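Local coordinates for beta-L-arabinobiosidase (Bacteroides thetaiotaomicron, PDB 5MQR), which probably hydrolyses glycosidic linkages in plant pectin, as a beta-L-arabinobiosidase and possibly also as an exo-alpha-sialidase, at residues F961-P966 with E1041-I1046; S973-Q978 with T1027-L1032; H733-G738 with K745-F750. One frame throughout, in Å; residues are numbered along the deposited sequence.

Contact 1 (F961-P966 with E1041-I1046); sequences FMNNYP and EINPLI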
loop_
_atom_site.group_PDB
_atom_site.type_symbol
_atom_site.label_atom_id
_atom_site.label_comp_id
_atom_site.label_asym_id
_atom_site.label_seq_id
_atom_site.Cartn_x
_atom_site.Cartn_y
_atom_site.Cartn_z
ATOM N N PHE A 961 2.734 12.904 -28.396
ATOM C CA PHE A 961 1.536 13.296 -29.106
ATOM C C PHE A 961 0.321 13.092 -28.221
ATOM O O PHE A 961 -0.495 13.993 -28.096
ATOM C CB PHE A 961 1.388 12.468 -30.371
ATOM C CG PHE A 961 0.214 12.850 -31.223
ATOM C CD1 PHE A 961 0.134 14.125 -31.804
ATOM C CD2 PHE A 961 -0.780 11.899 -31.532
ATOM C CE1 PHE A 961 -0.931 14.444 -32.621
ATOM C CE2 PHE A 961 -1.839 12.225 -32.358
ATOM C CZ PHE A 961 -1.921 13.494 -32.884
HETATM N N MSE A 962 0.233 11.933 -27.578
HETATM C CA MSE A 962 -0.929 11.632 -26.735
HETATM C C MSE A 962 -0.972 12.443 -25.461
HETATM O O MSE A 962 -2.060 12.781 -24.970
HETATM C CB MSE A 962 -0.969 10.151 -26.435
HETATM C CG MSE A 962 -1.371 9.409 -27.705
HETATM SE SE MSE A 962 -1.281 7.465 -27.413
HETATM C CE MSE A 962 -2.955 7.327 -26.396
ATOM N N ASN A 963 0.191 12.771 -24.914
ATOM C CA ASN A 963 0.256 13.611 -23.725
ATOM C C ASN A 963 0.100 15.106 -23.991
ATOM O O ASN A 963 -0.528 15.780 -23.192
ATOM C CB ASN A 963 1.573 13.403 -22.973
ATOM C CG ASN A 963 1.537 12.208 -22.076
ATOM O OD1 ASN A 963 1.161 12.331 -20.911
ATOM N ND2 ASN A 963 1.910 11.035 -22.604
ATOM N N ASN A 964 0.682 15.622 -25.079
ATOM C CA ASN A 964 0.872 17.067 -25.224
ATOM C C ASN A 964 -0.024 17.713 -26.274
ATOM O O ASN A 964 -0.048 18.918 -26.363
ATOM C CB ASN A 964 2.350 17.386 -25.517
ATOM C CG ASN A 964 3.283 16.870 -24.446
ATOM O OD1 ASN A 964 2.919 16.788 -23.279
ATOM N ND2 ASN A 964 4.489 16.508 -24.836
ATOM N N TYR A 965 -0.773 16.926 -27.046
ATOM C CA TYR A 965 -1.550 17.449 -28.171
ATOM C C TYR A 965 -3.035 17.098 -27.969
ATOM O O TYR A 965 -3.340 16.004 -27.509
ATOM C CB TYR A 965 -1.039 16.876 -29.501
ATOM C CG TYR A 965 0.340 17.367 -29.917
ATOM C CD1 TYR A 965 1.494 16.970 -29.230
ATOM C CD2 TYR A 965 0.496 18.215 -31.021
ATOM C CE1 TYR A 965 2.752 17.424 -29.617
ATOM C CE2 TYR A 965 1.738 18.670 -31.407
ATOM C CZ TYR A 965 2.864 18.273 -30.702
ATOM O OH TYR A 965 4.093 18.730 -31.090
ATOM N N PRO A 966 -3.953 18.034 -28.290
ATOM C CA PRO A 966 -5.379 17.719 -28.239
ATOM C C PRO A 966 -5.712 16.896 -29.478
ATOM O O PRO A 966 -5.612 17.365 -30.596
ATOM C CB PRO A 966 -6.053 19.094 -28.272
ATOM C CG PRO A 966 -5.097 19.955 -29.052
ATOM C CD PRO A 966 -3.709 19.368 -28.872
ATOM N N GLU A 1041 3.997 14.929 -12.680
ATOM C CA GLU A 1041 2.926 14.772 -13.670
ATOM C C GLU A 1041 2.955 13.328 -14.138
ATOM O O GLU A 1041 3.964 12.879 -14.664
ATOM C CB GLU A 1041 3.153 15.723 -14.855
ATOM C CG GLU A 1041 2.159 15.598 -16.024
ATOM C CD GLU A 1041 2.575 16.379 -17.289
ATOM O OE1 GLU A 1041 3.595 17.092 -17.277
ATOM O OE2 GLU A 1041 1.880 16.283 -18.326
ATOM N N ILE A 1042 1.868 12.605 -13.916
ATOM C CA ILE A 1042 1.708 11.280 -14.485
ATOM C C ILE A 1042 0.454 11.207 -15.316
ATOM O O ILE A 1042 -0.510 11.923 -15.072
ATOM C CB ILE A 1042 1.724 10.133 -13.449
ATOM C CG1 ILE A 1042 0.391 9.999 -12.702
ATOM C CG2 ILE A 1042 2.882 10.320 -12.490
ATOM C CD1 ILE A 1042 0.357 8.834 -11.722
ATOM N N ASN A 1043 0.480 10.313 -16.294
ATOM C CA ASN A 1043 -0.648 10.104 -17.177
ATOM C C ASN A 1043 -0.471 8.754 -17.838
ATOM O O ASN A 1043 0.023 8.670 -18.959
ATOM C CB ASN A 1043 -0.722 11.228 -18.213
ATOM C CG ASN A 1043 -1.936 11.104 -19.107
ATOM O OD1 ASN A 1043 -3.009 10.713 -18.644
ATOM N ND2 ASN A 1043 -1.765 11.372 -20.389
ATOM N N PRO A 1044 -0.824 7.677 -17.125
ATOM C CA PRO A 1044 -0.660 6.341 -17.694
ATOM C C PRO A 1044 -1.480 6.129 -18.948
ATOM O O PRO A 1044 -2.623 6.528 -18.999
ATOM C CB PRO A 1044 -1.155 5.411 -16.595
ATOM C CG PRO A 1044 -1.213 6.233 -15.369
ATOM C CD PRO A 1044 -1.456 7.635 -15.801
ATOM N N LEU A 1045 -0.880 5.505 -19.948
ATOM C CA LEU A 1045 -1.579 5.164 -21.172
ATOM C C LEU A 1045 -1.929 3.680 -21.162
ATOM O O LEU A 1045 -1.615 2.943 -22.076
ATOM C CB LEU A 1045 -0.714 5.521 -22.395
ATOM C CG LEU A 1045 -0.182 6.941 -22.423
ATOM C CD1 LEU A 1045 0.837 7.090 -23.537
ATOM C CD2 LEU A 1045 -1.309 7.950 -22.520
ATOM N N ILE A 1046 -2.547 3.237 -20.091
ATOM C CA ILE A 1046 -3.023 1.879 -19.963
ATOM C C ILE A 1046 -4.535 2.057 -20.026
ATOM O O ILE A 1046 -5.056 2.971 -19.409
ATOM C CB ILE A 1046 -2.549 1.297 -18.636
ATOM C CG1 ILE A 1046 -1.035 1.276 -18.642
ATOM C CG2 ILE A 1046 -3.093 -0.108 -18.421
ATOM C CD1 ILE A 1046 -0.413 0.824 -17.341
HETATM O O HOH W 1 -3.608 11.060 -22.830
HETATM O O HOH W 2 2.105 8.775 -20.688
HETATM O O HOH W 3 0.288 14.477 -19.254
#
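Asn1043 reaches from the turn after strand 1040-1042 to Asn963 in the last turns of helix 948-964, and its side chain can be traced atom by atom. CB comes first, 3.5 Å from Asn963 OD1. CG of Asn1043, anti to the backbone N (chi1 -176°), comes 3.8 Å from Asn963 OD1, and ND2 then makes the bond. ND2 of Asn1043 donates to OD1 of Asn963 over 3.1 Å, and the nearly straight N-H...O angle of 166° supports a sound hydrogen bond. The acceptor lies in the amide plane of Asn1043; the two amide planes are almost perpendicular, and the donor stands above the carbonyl plane of Asn963, 63° out of it. ND2 of Asn1043 also donates to a water that gives a proton to the backbone O of Met962. Asn963 OD1 takes a second bond from another water, 2.8 Å away, which also donates to Glu1041 OE2. The other branch of Asn963, ND2, bonds to Ala959 O of its own helix and to a third water, beside Leu1045 CD1. An alanine in place of Asn963 takes away both amide ends and is likely to cost Asn1043 ND2 its direct partner in helix 948-964, leaving it the water on Met962 O, while the water on Glu1041 OE2 loses one of its two acceptors. One residue earlier in the helix, the selenomethionine Met962 lays CE against Leu1045 CD2 at 4.3 Å. Both of these side chains also rest on Asp972 and Tyr975 of helix 972-985, while Ile1042 faces the other way, onto strand 1082-1087.

Contact 2 (S973-Q978 with T1027-L1032); sequences SVYFRQ and TGLIGL
The hydroxyl oxygen of Tyr975 comes up against the Gly1028-Leu1029 backbone, although no hydrogen bond links the two segments. Its OH lies 3.3 Å from Leu1029 N, but the angle is too poor for a bond. The same OH sits 3.4 Å from Gly1028 CA, so the contact is one of close packing against the last turn of helix 1022-1029. The phenol gets there because CG is anti to the backbone N (chi1 172°), which sends the ring out from helix 972-985. Gly1028 matters sterically: a CB built there would fall only 2.2 Å from Tyr975 OH, so a side chain here would collide with the hydroxyl unless one of them moved. Farther back on the ring, CE2 of Tyr975 lies 3.7 Å from Leu1029 N, and the peptide joining Gly1028 to Leu1029 approaches the ring obliquely.

Leu1029 supplies the apolar half. Its CD1 branch reaches between the two aromatic residues, 4.0 Å from Tyr975 CE2 and 3.7 Å from Phe976 CD2. With CG anti to the backbone N (chi1 -163°), the leucine carries CD1 toward helix 972-985, where it touches the Phe976 ring at CD2 and, more distantly, CE2. Phe976 also meets Phe668 with planes about 25° apart and Trp1051 edge-to-face, while Tyr975 leans on Leu955 and Met962 of helix 948-964. All four touching residues are buried. Such helix-to-helix packing of aromatic and aliphatic side chains is consistent with the (alpha/alpha)6 barrel of six-hairpin glycosidases, here close to where the helices give way to the C-terminal strands.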
loop_
_atom_site.group_PDB
_atom_site.type_symbol
_atom_site.label_atom_id
_atom_site.label_comp_id
_atom_site.label_asym_id
_atom_site.label_seq_id
_atom_site.Cartn_x
_atom_site.Cartn_y
_atom_site.Cartn_z
ATOM N N SER A 973 -5.643 2.052 -25.873
ATOM C CA SER A 973 -5.579 0.681 -26.382
ATOM C C SER A 973 -4.590 0.539 -27.491
ATOM O O SER A 973 -3.908 -0.477 -27.579
ATOM C CB SER A 973 -6.935 0.200 -26.906
ATOM O OG SER A 973 -7.775 0.046 -25.803
ATOM N N VAL A 974 -4.545 1.542 -28.356
ATOM C CA VAL A 974 -3.618 1.523 -29.444
ATOM C C VAL A 974 -2.165 1.587 -28.961
ATOM O O VAL A 974 -1.326 0.833 -29.451
ATOM C CB VAL A 974 -3.909 2.639 -30.478
ATOM C CG1 VAL A 974 -2.813 2.698 -31.543
ATOM C CG2 VAL A 974 -5.255 2.374 -31.142
ATOM N N TYR A 975 -1.876 2.505 -28.049
ATOM C CA TYR A 975 -0.520 2.627 -27.523
ATOM C C TYR A 975 -0.140 1.333 -26.770
ATOM O O TYR A 975 0.960 0.791 -26.961
ATOM C CB TYR A 975 -0.351 3.865 -26.610
ATOM C CG TYR A 975 0.978 3.892 -25.909
ATOM C CD1 TYR A 975 2.100 4.479 -26.494
ATOM C CD2 TYR A 975 1.130 3.305 -24.671
ATOM C CE1 TYR A 975 3.346 4.470 -25.850
ATOM C CE2 TYR A 975 2.348 3.294 -24.016
ATOM C CZ TYR A 975 3.456 3.873 -24.602
ATOM O OH TYR A 975 4.655 3.843 -23.919
ATOM N N PHE A 976 -1.043 0.859 -25.922
ATOM C CA PHE A 976 -0.802 -0.349 -25.140
ATOM C C PHE A 976 -0.513 -1.525 -26.041
ATOM O O PHE A 976 0.417 -2.286 -25.786
ATOM C CB PHE A 976 -1.998 -0.713 -24.245
ATOM C CG PHE A 976 -1.732 -1.879 -23.333
ATOM C CD1 PHE A 976 -1.999 -3.185 -23.747
ATOM C CD2 PHE A 976 -1.176 -1.677 -22.085
ATOM C CE1 PHE A 976 -1.721 -4.266 -22.927
ATOM C CE2 PHE A 976 -0.930 -2.751 -21.234
ATOM C CZ PHE A 976 -1.187 -4.052 -21.658
ATOM N N ARG A 977 -1.314 -1.657 -27.094
ATOM C CA ARG A 977 -1.203 -2.774 -28.020
ATOM C C ARG A 977 0.159 -2.781 -28.717
ATOM O O ARG A 977 0.753 -3.837 -28.880
ATOM C CB ARG A 977 -2.362 -2.758 -29.034
ATOM C CG ARG A 977 -2.414 -3.922 -30.023
ATOM C CD ARG A 977 -2.418 -5.281 -29.303
ATOM N NE ARG A 977 -2.449 -6.397 -30.250
ATOM C CZ ARG A 977 -2.091 -7.660 -29.984
ATOM N NH1 ARG A 977 -1.648 -8.039 -28.781
ATOM N NH2 ARG A 977 -2.165 -8.571 -30.956
ATOM N N GLN A 978 0.669 -1.613 -29.087
ATOM C CA GLN A 978 1.980 -1.541 -29.738
ATOM C C GLN A 978 3.111 -1.828 -28.757
ATOM O O GLN A 978 4.095 -2.447 -29.144
ATOM C CB GLN A 978 2.199 -0.199 -30.443
ATOM C CG GLN A 978 1.422 -0.065 -31.742
ATOM C CD GLN A 978 1.709 -1.207 -32.721
ATOM O OE1 GLN A 978 2.829 -1.680 -32.807
ATOM N NE2 GLN A 978 0.701 -1.656 -33.438
ATOM N N THR A 1027 7.899 6.349 -18.860
ATOM C CA THR A 1027 7.364 7.651 -19.267
ATOM C C THR A 1027 6.087 7.599 -20.090
ATOM O O THR A 1027 5.413 8.623 -20.201
ATOM C CB THR A 1027 8.389 8.515 -20.051
ATOM O OG1 THR A 1027 8.730 7.869 -21.279
ATOM C CG2 THR A 1027 9.622 8.753 -19.236
ATOM N N GLY A 1028 5.767 6.453 -20.692
ATOM C CA GLY A 1028 4.614 6.354 -21.574
ATOM C C GLY A 1028 3.525 5.520 -20.940
ATOM O O GLY A 1028 2.437 6.028 -20.623
ATOM N N LEU A 1029 3.824 4.230 -20.751
ATOM C CA LEU A 1029 2.875 3.269 -20.162
ATOM C C LEU A 1029 2.457 3.651 -18.730
ATOM O O LEU A 1029 1.304 3.896 -18.476
ATOM C CB LEU A 1029 3.475 1.866 -20.176
ATOM C CG LEU A 1029 2.428 0.790 -19.969
ATOM C CD1 LEU A 1029 1.638 0.513 -21.234
ATOM C CD2 LEU A 1029 3.117 -0.473 -19.538
ATOM N N ILE A 1030 3.408 3.722 -17.816
ATOM C CA ILE A 1030 3.151 4.210 -16.460
ATOM C C ILE A 1030 2.913 5.716 -16.484
ATOM O O ILE A 1030 2.142 6.241 -15.690
ATOM C CB ILE A 1030 4.339 3.911 -15.521
ATOM C CG1 ILE A 1030 4.565 2.402 -15.384
ATOM C CG2 ILE A 1030 4.138 4.527 -14.133
ATOM C CD1 ILE A 1030 3.530 1.709 -14.531
ATOM N N GLY A 1031 3.577 6.410 -17.405
ATOM C CA GLY A 1031 3.232 7.768 -17.706
ATOM C C GLY A 1031 3.861 8.828 -16.828
ATOM O O GLY A 1031 3.315 9.940 -16.750
ATOM N N LEU A 1032 5.008 8.551 -16.212
ATOM C CA LEU A 1032 5.733 9.624 -15.524
ATOM C C LEU A 1032 6.314 10.570 -16.558
ATOM O O LEU A 1032 7.146 10.159 -17.352
ATOM C CB LEU A 1032 6.847 9.071 -14.644
ATOM C CG LEU A 1032 7.766 10.090 -13.938
ATOM C CD1 LEU A 1032 7.015 11.025 -12.998
ATOM C CD2 LEU A 1032 8.835 9.335 -13.168
#

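Contact 3 (H733-G738 with K745-F750); sequences HTWYRG and KKMDKF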
loop_
_atom_site.group_PDB
_atom_site.type_symbol
_atom_site.label_atom_id
_atom_site.label_comp_id
_atom_site.label_asym_id
_atom_site.label_seq_id
_atom_site.Cartn_x
_atom_site.Cartn_y
_atom_site.Cartn_z
ATOM N N HIS A 733 30.685 11.697 -20.372
ATOM C CA HIS A 733 31.999 12.358 -20.403
ATOM C C HIS A 733 32.978 11.622 -21.318
ATOM O O HIS A 733 33.768 12.251 -21.988
ATOM C CB HIS A 733 32.581 12.564 -19.002
ATOM C CG HIS A 733 31.865 13.616 -18.200
ATOM N ND1 HIS A 733 32.000 13.732 -16.829
ATOM C CD2 HIS A 733 30.979 14.574 -18.571
ATOM C CE1 HIS A 733 31.235 14.719 -16.394
ATOM N NE2 HIS A 733 30.613 15.249 -17.431
ATOM N N THR A 734 32.874 10.300 -21.390
ATOM C CA THR A 734 33.713 9.506 -22.283
ATOM C C THR A 734 33.504 9.899 -23.764
ATOM O O THR A 734 34.478 10.074 -24.494
ATOM C CB THR A 734 33.435 8.013 -22.063
ATOM O OG1 THR A 734 33.915 7.629 -20.767
ATOM C CG2 THR A 734 34.091 7.166 -23.126
ATOM N N TRP A 735 32.241 10.048 -24.185
ATOM C CA TRP A 735 31.934 10.509 -25.541
ATOM C C TRP A 735 32.499 11.895 -25.817
ATOM O O TRP A 735 33.052 12.108 -26.899
ATOM C CB TRP A 735 30.422 10.504 -25.853
ATOM C CG TRP A 735 29.904 9.200 -26.296
ATOM C CD1 TRP A 735 29.034 8.399 -25.623
ATOM C CD2 TRP A 735 30.226 8.515 -27.509
ATOM N NE1 TRP A 735 28.788 7.259 -26.340
ATOM C CE2 TRP A 735 29.522 7.296 -27.498
ATOM C CE3 TRP A 735 31.038 8.811 -28.599
ATOM C CZ2 TRP A 735 29.597 6.381 -28.551
ATOM C CZ3 TRP A 735 31.123 7.897 -29.636
ATOM C CH2 TRP A 735 30.392 6.709 -29.611
ATOM N N TYR A 736 32.375 12.817 -24.863
ATOM C CA TYR A 736 32.693 14.237 -25.136
ATOM C C TYR A 736 34.109 14.669 -24.752
ATOM O O TYR A 736 34.609 15.672 -25.268
ATOM C CB TYR A 736 31.658 15.160 -24.491
ATOM C CG TYR A 736 30.325 15.100 -25.197
ATOM C CD1 TYR A 736 29.356 14.171 -24.826
ATOM C CD2 TYR A 736 30.031 15.965 -26.251
ATOM C CE1 TYR A 736 28.129 14.104 -25.484
ATOM C CE2 TYR A 736 28.813 15.900 -26.917
ATOM C CZ TYR A 736 27.859 14.978 -26.523
ATOM O OH TYR A 736 26.659 14.911 -27.170
ATOM N N ARG A 737 34.741 13.931 -23.844
ATOM C CA ARG A 737 36.069 14.285 -23.349
ATOM C C ARG A 737 37.052 13.125 -23.344
ATOM O O ARG A 737 38.168 13.272 -22.872
ATOM C CB ARG A 737 35.931 14.850 -21.940
ATOM C CG ARG A 737 35.132 16.143 -21.910
ATOM C CD ARG A 737 34.485 16.369 -20.575
ATOM N NE ARG A 737 33.550 17.488 -20.633
ATOM C CZ ARG A 737 32.968 18.054 -19.577
ATOM N NH1 ARG A 737 33.200 17.605 -18.352
ATOM N NH2 ARG A 737 32.148 19.083 -19.753
ATOM N N GLY A 738 36.672 11.987 -23.903
ATOM C CA GLY A 738 37.475 10.787 -23.752
ATOM C C GLY A 738 38.527 10.588 -24.814
ATOM O O GLY A 738 39.170 9.559 -24.817
ATOM N N LYS A 745 36.180 11.113 -32.127
ATOM C CA LYS A 745 36.231 11.483 -33.531
ATOM C C LYS A 745 34.992 11.013 -34.314
ATOM O O LYS A 745 34.460 11.759 -35.129
ATOM C CB LYS A 745 37.509 10.868 -34.114
ATOM C CG LYS A 745 37.869 11.196 -35.550
ATOM C CD LYS A 745 39.358 10.874 -35.867
ATOM C CE LYS A 745 39.913 9.546 -35.276
ATOM N NZ LYS A 745 40.599 9.672 -33.932
ATOM N N LYS A 746 34.512 9.799 -34.026
ATOM C CA LYS A 746 33.427 9.187 -34.813
ATOM C C LYS A 746 32.017 9.563 -34.384
ATOM O O LYS A 746 31.054 9.005 -34.889
ATOM C CB LYS A 746 33.609 7.673 -34.900
ATOM C CG LYS A 746 34.909 7.346 -35.614
ATOM C CD LYS A 746 35.112 5.862 -35.802
ATOM C CE LYS A 746 36.435 5.618 -36.509
ATOM N NZ LYS A 746 36.588 4.173 -36.825
HETATM N N MSE A 747 31.883 10.559 -33.520
HETATM C CA MSE A 747 30.596 11.262 -33.367
HETATM C C MSE A 747 30.154 11.891 -34.680
HETATM O O MSE A 747 28.952 12.041 -34.924
HETATM C CB MSE A 747 30.670 12.327 -32.267
HETATM C CG MSE A 747 30.805 11.653 -30.910
HETATM SE SE MSE A 747 30.580 12.880 -29.395
HETATM C CE MSE A 747 28.624 12.874 -29.567
ATOM N N ASP A 748 31.103 12.253 -35.546
ATOM C CA ASP A 748 30.748 12.781 -36.848
ATOM C C ASP A 748 30.139 11.728 -37.813
ATOM O O ASP A 748 29.698 12.098 -38.881
ATOM C CB ASP A 748 31.908 13.622 -37.473
ATOM C CG ASP A 748 33.120 12.791 -37.929
ATOM O OD1 ASP A 748 33.089 11.537 -37.981
ATOM O OD2 ASP A 748 34.147 13.429 -38.244
ATOM N N LYS A 749 30.094 10.449 -37.433
ATOM C CA LYS A 749 29.585 9.398 -38.308
ATOM C C LYS A 749 28.089 9.146 -38.164
ATOM O O LYS A 749 27.525 8.439 -38.981
ATOM C CB LYS A 749 30.345 8.072 -38.082
ATOM C CG LYS A 749 31.843 8.114 -38.390
ATOM C CD LYS A 749 32.104 8.346 -39.866
ATOM C CE LYS A 749 33.592 8.304 -40.178
ATOM N NZ LYS A 749 33.847 9.008 -41.472
ATOM N N PHE A 750 27.459 9.702 -37.130
ATOM C CA PHE A 750 26.031 9.510 -36.923
ATOM C C PHE A 750 25.330 10.768 -36.437
ATOM O O PHE A 750 25.869 11.518 -35.603
ATOM C CB PHE A 750 25.773 8.365 -35.937
ATOM C CG PHE A 750 26.207 7.020 -36.444
ATOM C CD1 PHE A 750 25.421 6.321 -37.353
ATOM C CD2 PHE A 750 27.412 6.469 -36.049
ATOM C CE1 PHE A 750 25.822 5.083 -37.847
ATOM C CE2 PHE A 750 27.814 5.230 -36.528
ATOM C CZ PHE A 750 27.024 4.539 -37.432
#
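Selenomethionine Met747 lies between Trp735 and Tyr736 and presents a different part of its chain to each. Against Tyr736 the two side chains run at about a right angle: SE stands over one face of the phenol ring, displaced toward the rim. SE of Met747 is 4.4 Å from the Tyr736 ring centroid and 13° off the ring normal, which establishes a Met-aromatic contact. Trp735 is met differently. SE of Met747 is 5.3 Å from the centroid of the six-membered ring of Trp735 and 62° off its normal, so this second Met-aromatic contact is oblique, and CG does the closer touching, 3.7 Å from Trp735 CE3. These Met-aromatic contacts join the short 3-10 segment 745-749 to the end of helix 726-737 within the helical glycoside hydrolase domain, in the connection that leads on to helix 754-765. A bend at the last torsion of Met747 (chi3 78°) swings the methyl group to the hydroxyl end of Tyr736, where CE is 3.7 Å from OH. SE itself also packs on backbone, 3.6 Å from Trp735 O. The phenol is fixed at its far end by a hydrogen bond between Tyr736 OH and Glu781 OE1 of helix 768-788, a helix that also carries Met774 and Leu778 against the same side chain. Leu707 and Met744 pack on Trp735.

Contacts 1 and 2 are neighbours, their centres 9 Å apart, and the chain runs through contact 2 between the two halves of contact 1. Backbone joins them directly: Asn1043 N lies 2.9 Å from Gly1031 O, and Leu1045 N lies 3.1 Å from Leu1029 O, both probable hydrogen bonds. Helices 948-964 and 972-985 are consecutive; contact 1 joins the first to the loop after strand 1040-1042, contact 2 the second to helix 1022-1029. Contact 3 is separate, its centre 34 Å from that of contact 1 and 33 Å from that of contact 2. A bound HEPES buffer molecule lies about 10 Å from the Trp735 side chain. No contact includes a residue of the calcium or sodium sites.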